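Local coordinates for acetyltransferase (Agrobacterium tumefaciens str. C58, PDB 2G3A), which transfers an acetyl group from acetyl coenzyme A to acceptors, preferring glucosamine 6-phosphate or dopamine, as a member of the GCN5-related N-acetyltransferase family, at residues V68-L80 and E101-D115. Residues are numbered along the deposited sequence; the frame is centred on the assembly and turned at random.
Sequences VGHTARGWLYVQL and EEEARKRGCMGAYID
Y77 OH donates to D115 OD2 at 2.5 Å, entering on the carboxylate's syn side while OD2 lies at the edge of the tyrosine ring. This short bond joins the two parallel strands of the beta-alpha-beta unit 75-82, 92-106, 111-116 in the GNAT fold. Between them, L76 N gives to G111 O, L76 O takes Y113 N (2.7 Å), and V78 N reaches Y113 O; farther along, a water accepts from D115 N and donates to V78 O. At the hairpin turn G74 O receives M110 N. On the helix side, R107 NH1 donates to T71 OG1 (3.0 Å), which lies in the guanidinium plane of R107, while R107 NE forms a salt bridge with E103 OE2; R107 NH2 hydrogen-bonds D51 O.

One sheet face carries W75, Y77 and Y113. Y113 CG sits between its backbone N and carbonyl carbon (chi1 70°), which brings the ring obliquely across Y77, with Y77 CD1 under one Y113 face near the rim, planes 31° apart. G111 CA packs over W75's six-membered ring; W75 NE1 hydrogen-bonds P138 O of the second subunit. On the other face, L76 CB meets A104 CB of the helix at 3.8 Å, L76 CD2 touches A112 CB, and C109 SG rests 3.6 Å from T71 CG2.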
loop_
_atom_site.group_PDB
_atom_site.type_symbol
_atom_site.label_atom_id
_atom_site.label_comp_id
_atom_site.label_asym_id
_atom_site.label_seq_id
_atom_site.Cartn_x
_atom_site.Cartn_y
_atom_site.Cartn_z
ATOM N N VAL A 68 6.912 3.321 -10.096
ATOM C CA VAL A 68 7.444 3.479 -8.737
ATOM C C VAL A 68 7.162 2.201 -7.966
ATOM O O VAL A 68 6.015 1.737 -7.907
ATOM C CB VAL A 68 6.809 4.694 -8.011
ATOM C CG1 VAL A 68 7.345 4.826 -6.561
ATOM C CG2 VAL A 68 7.080 5.981 -8.782
ATOM N N GLY A 69 8.201 1.609 -7.393
ATOM C CA GLY A 69 8.000 0.427 -6.564
ATOM C C GLY A 69 9.162 0.137 -5.655
ATOM O O GLY A 69 9.987 1.005 -5.392
ATOM N N HIS A 70 9.227 -1.090 -5.158
ATOM C CA HIS A 70 10.356 -1.493 -4.318
ATOM C C HIS A 70 10.399 -3.003 -4.175
ATOM O O HIS A 70 9.400 -3.685 -4.387
ATOM C CB HIS A 70 10.291 -0.845 -2.926
ATOM C CG HIS A 70 9.143 -1.320 -2.089
ATOM N ND1 HIS A 70 7.946 -0.643 -2.016
ATOM C CD2 HIS A 70 9.019 -2.393 -1.273
ATOM C CE1 HIS A 70 7.128 -1.286 -1.202
ATOM N NE2 HIS A 70 7.756 -2.352 -0.738
ATOM N N THR A 71 11.563 -3.518 -3.803
ATOM C CA THR A 71 11.666 -4.923 -3.461
ATOM C C THR A 71 11.907 -5.044 -1.959
ATOM O O THR A 71 12.650 -4.250 -1.385
ATOM C CB THR A 71 12.790 -5.609 -4.242
ATOM O OG1 THR A 71 14.017 -4.916 -3.990
ATOM C CG2 THR A 71 12.484 -5.566 -5.745
ATOM N N ALA A 72 11.251 -6.021 -1.331
ATOM C CA ALA A 72 11.440 -6.321 0.094
ATOM C C ALA A 72 11.051 -7.767 0.346
ATOM O O ALA A 72 10.046 -8.243 -0.206
ATOM C CB ALA A 72 10.580 -5.395 0.944
ATOM N N ARG A 73 11.833 -8.468 1.167
ATOM C CA ARG A 73 11.485 -9.842 1.579
ATOM C C ARG A 73 11.201 -10.762 0.375
ATOM O O ARG A 73 10.305 -11.621 0.404
ATOM C CB ARG A 73 10.318 -9.818 2.578
ATOM C CG ARG A 73 10.656 -9.012 3.832
ATOM C CD ARG A 73 9.552 -9.006 4.878
ATOM N NE ARG A 73 9.936 -8.214 6.050
ATOM C CZ ARG A 73 10.798 -8.618 6.980
ATOM N NH1 ARG A 73 11.396 -9.805 6.884
ATOM N NH2 ARG A 73 11.086 -7.816 7.995
ATOM N N GLY A 74 11.974 -10.558 -0.686
ATOM C CA GLY A 74 11.965 -11.442 -1.849
ATOM C C GLY A 74 10.945 -11.115 -2.919
ATOM O O GLY A 74 10.842 -11.840 -3.902
ATOM N N TRP A 75 10.188 -10.030 -2.730
ATOM C CA TRP A 75 9.102 -9.678 -3.654
ATOM C C TRP A 75 9.177 -8.245 -4.130
ATOM O O TRP A 75 9.491 -7.338 -3.353
ATOM C CB TRP A 75 7.727 -9.936 -3.014
ATOM C CG TRP A 75 7.400 -11.417 -2.931
ATOM C CD1 TRP A 75 7.926 -12.332 -2.056
ATOM C CD2 TRP A 75 6.504 -12.140 -3.780
ATOM N NE1 TRP A 75 7.404 -13.587 -2.313
ATOM C CE2 TRP A 75 6.516 -13.490 -3.352
ATOM C CE3 TRP A 75 5.658 -11.770 -4.836
ATOM C CZ2 TRP A 75 5.724 -14.478 -3.960
ATOM C CZ3 TRP A 75 4.866 -12.747 -5.430
ATOM C CH2 TRP A 75 4.914 -14.087 -4.999
ATOM N N LEU A 76 8.904 -8.067 -5.426
ATOM C CA LEU A 76 8.683 -6.754 -6.028
ATOM C C LEU A 76 7.236 -6.291 -5.835
ATOM O O LEU A 76 6.292 -7.035 -6.122
ATOM C CB LEU A 76 8.997 -6.797 -7.530
ATOM C CG LEU A 76 8.536 -5.601 -8.373
ATOM C CD1 LEU A 76 9.273 -4.316 -8.018
ATOM C CD2 LEU A 76 8.666 -5.903 -9.882
ATOM N N TYR A 77 7.076 -5.081 -5.308
ATOM C CA TYR A 77 5.765 -4.420 -5.262
ATOM C C TYR A 77 5.829 -3.237 -6.217
ATOM O O TYR A 77 6.720 -2.378 -6.098
ATOM C CB TYR A 77 5.385 -3.936 -3.848
ATOM C CG TYR A 77 4.041 -3.187 -3.837
ATOM C CD1 TYR A 77 2.905 -3.775 -4.377
ATOM C CD2 TYR A 77 3.931 -1.867 -3.342
ATOM C CE1 TYR A 77 1.669 -3.103 -4.403
ATOM C CE2 TYR A 77 2.684 -1.176 -3.371
ATOM C CZ TYR A 77 1.564 -1.810 -3.908
ATOM O OH TYR A 77 0.317 -1.185 -3.953
ATOM N N VAL A 78 4.909 -3.212 -7.176
ATOM C CA VAL A 78 4.754 -2.068 -8.065
ATOM C C VAL A 78 3.677 -1.178 -7.455
ATOM O O VAL A 78 2.514 -1.583 -7.345
ATOM C CB VAL A 78 4.382 -2.491 -9.512
ATOM C CG1 VAL A 78 4.054 -1.264 -10.388
ATOM C CG2 VAL A 78 5.504 -3.328 -10.138
ATOM N N GLN A 79 4.075 0.025 -7.040
ATOM C CA GLN A 79 3.164 0.957 -6.376
ATOM C C GLN A 79 2.425 1.892 -7.344
ATOM O O GLN A 79 1.206 2.105 -7.216
ATOM C CB GLN A 79 3.936 1.804 -5.351
ATOM C CG GLN A 79 3.053 2.723 -4.512
ATOM C CD GLN A 79 3.825 3.903 -3.935
ATOM O OE1 GLN A 79 5.057 3.861 -3.811
ATOM N NE2 GLN A 79 3.106 4.963 -3.583
ATOM N N LEU A 80 3.158 2.465 -8.298
ATOM C CA LEU A 80 2.557 3.385 -9.253
ATOM C C LEU A 80 3.078 3.070 -10.630
ATOM O O LEU A 80 4.244 2.734 -10.780
ATOM C CB LEU A 80 2.916 4.846 -8.936
ATOM C CG LEU A 80 2.727 5.449 -7.536
ATOM C CD1 LEU A 80 3.498 6.762 -7.452
ATOM C CD2 LEU A 80 1.265 5.689 -7.224
ATOM N N GLU A 101 10.669 -6.241 -13.601
ATOM C CA GLU A 101 10.846 -7.673 -13.343
ATOM C C GLU A 101 12.307 -8.102 -13.535
ATOM O O GLU A 101 12.864 -8.848 -12.712
ATOM C CB GLU A 101 9.930 -8.514 -14.219
ATOM C CG GLU A 101 10.222 -10.009 -14.073
ATOM C CD GLU A 101 9.129 -10.889 -14.637
ATOM O OE1 GLU A 101 8.028 -10.389 -14.915
ATOM O OE2 GLU A 101 9.369 -12.103 -14.785
ATOM N N GLU A 102 12.912 -7.639 -14.622
ATOM C CA GLU A 102 14.323 -7.913 -14.877
ATOM C C GLU A 102 15.196 -7.506 -13.689
ATOM O O GLU A 102 16.066 -8.275 -13.269
ATOM C CB GLU A 102 14.790 -7.240 -16.176
ATOM C CG GLU A 102 16.244 -7.518 -16.523
ATOM C CD GLU A 102 16.671 -6.900 -17.840
ATOM O OE1 GLU A 102 15.791 -6.506 -18.645
ATOM O OE2 GLU A 102 17.894 -6.815 -18.074
ATOM N N GLU A 103 14.972 -6.303 -13.160
ATOM C CA GLU A 103 15.758 -5.791 -12.021
ATOM C C GLU A 103 15.461 -6.587 -10.748
ATOM O O GLU A 103 16.381 -6.927 -9.986
ATOM C CB GLU A 103 15.535 -4.278 -11.831
ATOM C CG GLU A 103 16.238 -3.618 -10.612
ATOM C CD GLU A 103 17.749 -3.856 -10.537
ATOM O OE1 GLU A 103 18.367 -4.187 -11.569
ATOM O OE2 GLU A 103 18.315 -3.697 -9.432
ATOM N N ALA A 104 14.186 -6.931 -10.545
ATOM C CA ALA A 104 13.779 -7.730 -9.385
ATOM C C ALA A 104 14.400 -9.124 -9.423
ATOM O O ALA A 104 14.882 -9.618 -8.405
ATOM C CB ALA A 104 12.255 -7.818 -9.291
ATOM N N ARG A 105 14.419 -9.743 -10.600
ATOM C CA ARG A 105 15.087 -11.041 -10.752
ATOM C C ARG A 105 16.579 -10.939 -10.437
ATOM O O ARG A 105 17.136 -11.803 -9.752
ATOM C CB ARG A 105 14.868 -11.610 -12.150
ATOM C CG ARG A 105 13.455 -12.140 -12.366
ATOM C CD ARG A 105 13.256 -12.472 -13.838
ATOM N NE ARG A 105 11.930 -13.015 -14.112
ATOM C CZ ARG A 105 11.644 -14.316 -14.179
ATOM N NH1 ARG A 105 12.577 -15.229 -13.976
ATOM N NH2 ARG A 105 10.415 -14.706 -14.451
ATOM N N LYS A 106 17.209 -9.864 -10.907
ATOM C CA LYS A 106 18.614 -9.596 -10.593
ATOM C C LYS A 106 18.861 -9.498 -9.098
ATOM O O LYS A 106 19.880 -9.986 -8.590
ATOM C CB LYS A 106 19.082 -8.302 -11.255
ATOM C CG LYS A 106 19.351 -8.425 -12.721
ATOM C CD LYS A 106 20.537 -7.563 -13.134
ATOM C CE LYS A 106 20.635 -7.476 -14.653
ATOM N NZ LYS A 106 19.707 -6.459 -15.233
ATOM N N ARG A 107 17.922 -8.872 -8.390
ATOM C CA ARG A 107 18.038 -8.696 -6.940
ATOM C C ARG A 107 17.769 -10.002 -6.187
ATOM O O ARG A 107 17.853 -10.038 -4.958
ATOM C CB ARG A 107 17.085 -7.597 -6.454
ATOM C CG ARG A 107 17.330 -6.224 -7.082
ATOM C CD ARG A 107 16.425 -5.174 -6.485
ATOM N NE ARG A 107 16.691 -3.862 -7.061
ATOM C CZ ARG A 107 16.076 -2.734 -6.711
ATOM N NH1 ARG A 107 15.151 -2.726 -5.756
ATOM N NH2 ARG A 107 16.402 -1.596 -7.312
ATOM N N GLY A 108 17.431 -11.058 -6.932
ATOM C CA GLY A 108 17.122 -12.369 -6.365
ATOM C C GLY A 108 15.689 -12.569 -5.894
ATOM O O GLY A 108 15.431 -13.473 -5.099
ATOM N N CYS A 109 14.755 -11.739 -6.372
ATOM C CA CYS A 109 13.341 -11.839 -5.962
ATOM C C CYS A 109 12.669 -13.081 -6.521
ATOM O O CYS A 109 13.090 -13.590 -7.548
ATOM C CB CYS A 109 12.543 -10.602 -6.382
ATOM S SG CYS A 109 13.108 -9.101 -5.543
HETATM N N MSE A 110 11.629 -13.536 -5.823
HETATM C CA MSE A 110 10.851 -14.723 -6.147
HETATM C C MSE A 110 9.568 -14.412 -6.915
HETATM O O MSE A 110 8.916 -15.302 -7.458
HETATM C CB MSE A 110 10.439 -15.406 -4.842
HETATM C CG MSE A 110 11.576 -15.961 -4.009
HETATM SE SE MSE A 110 10.860 -16.329 -2.215
HETATM C CE MSE A 110 9.518 -17.528 -2.703
ATOM N N GLY A 111 9.173 -13.151 -6.930
ATOM C CA GLY A 111 7.913 -12.780 -7.568
ATOM C C GLY A 111 7.583 -11.302 -7.443
ATOM O O GLY A 111 8.326 -10.526 -6.809
ATOM N N ALA A 112 6.468 -10.910 -8.042
ATOM C CA ALA A 112 6.014 -9.508 -8.018
ATOM C C ALA A 112 4.559 -9.480 -7.616
ATOM O O ALA A 112 3.814 -10.433 -7.861
ATOM C CB ALA A 112 6.175 -8.864 -9.425
ATOM N N TYR A 113 4.127 -8.383 -7.017
ATOM C CA TYR A 113 2.692 -8.170 -6.889
ATOM C C TYR A 113 2.293 -6.736 -7.183
ATOM O O TYR A 113 3.122 -5.816 -7.200
ATOM C CB TYR A 113 2.142 -8.701 -5.538
ATOM C CG TYR A 113 2.565 -7.908 -4.316
ATOM C CD1 TYR A 113 1.636 -7.125 -3.619
ATOM C CD2 TYR A 113 3.878 -7.967 -3.830
ATOM C CE1 TYR A 113 2.017 -6.396 -2.485
ATOM C CE2 TYR A 113 4.259 -7.261 -2.695
ATOM C CZ TYR A 113 3.326 -6.481 -2.026
ATOM O OH TYR A 113 3.714 -5.773 -0.898
ATOM N N ILE A 114 0.995 -6.563 -7.405
ATOM C CA ILE A 114 0.465 -5.338 -7.951
ATOM C C ILE A 114 -1.017 -5.231 -7.605
ATOM O O ILE A 114 -1.677 -6.236 -7.326
ATOM C CB ILE A 114 0.728 -5.271 -9.499
ATOM C CG1 ILE A 114 0.644 -3.842 -10.023
ATOM C CG2 ILE A 114 -0.244 -6.193 -10.270
ATOM C CD1 ILE A 114 1.366 -3.658 -11.409
ATOM N N ASP A 115 -1.544 -4.009 -7.597
ATOM C CA ASP A 115 -2.987 -3.859 -7.380
ATOM C C ASP A 115 -3.562 -2.740 -8.240
ATOM O O ASP A 115 -2.830 -1.884 -8.712
ATOM C CB ASP A 115 -3.286 -3.638 -5.902
ATOM C CG ASP A 115 -2.452 -2.532 -5.315
ATOM O OD1 ASP A 115 -2.690 -1.384 -5.689
ATOM O OD2 ASP A 115 -1.555 -2.823 -4.507
HETATM O O HOH W 1 0.003 -1.345 -7.794
#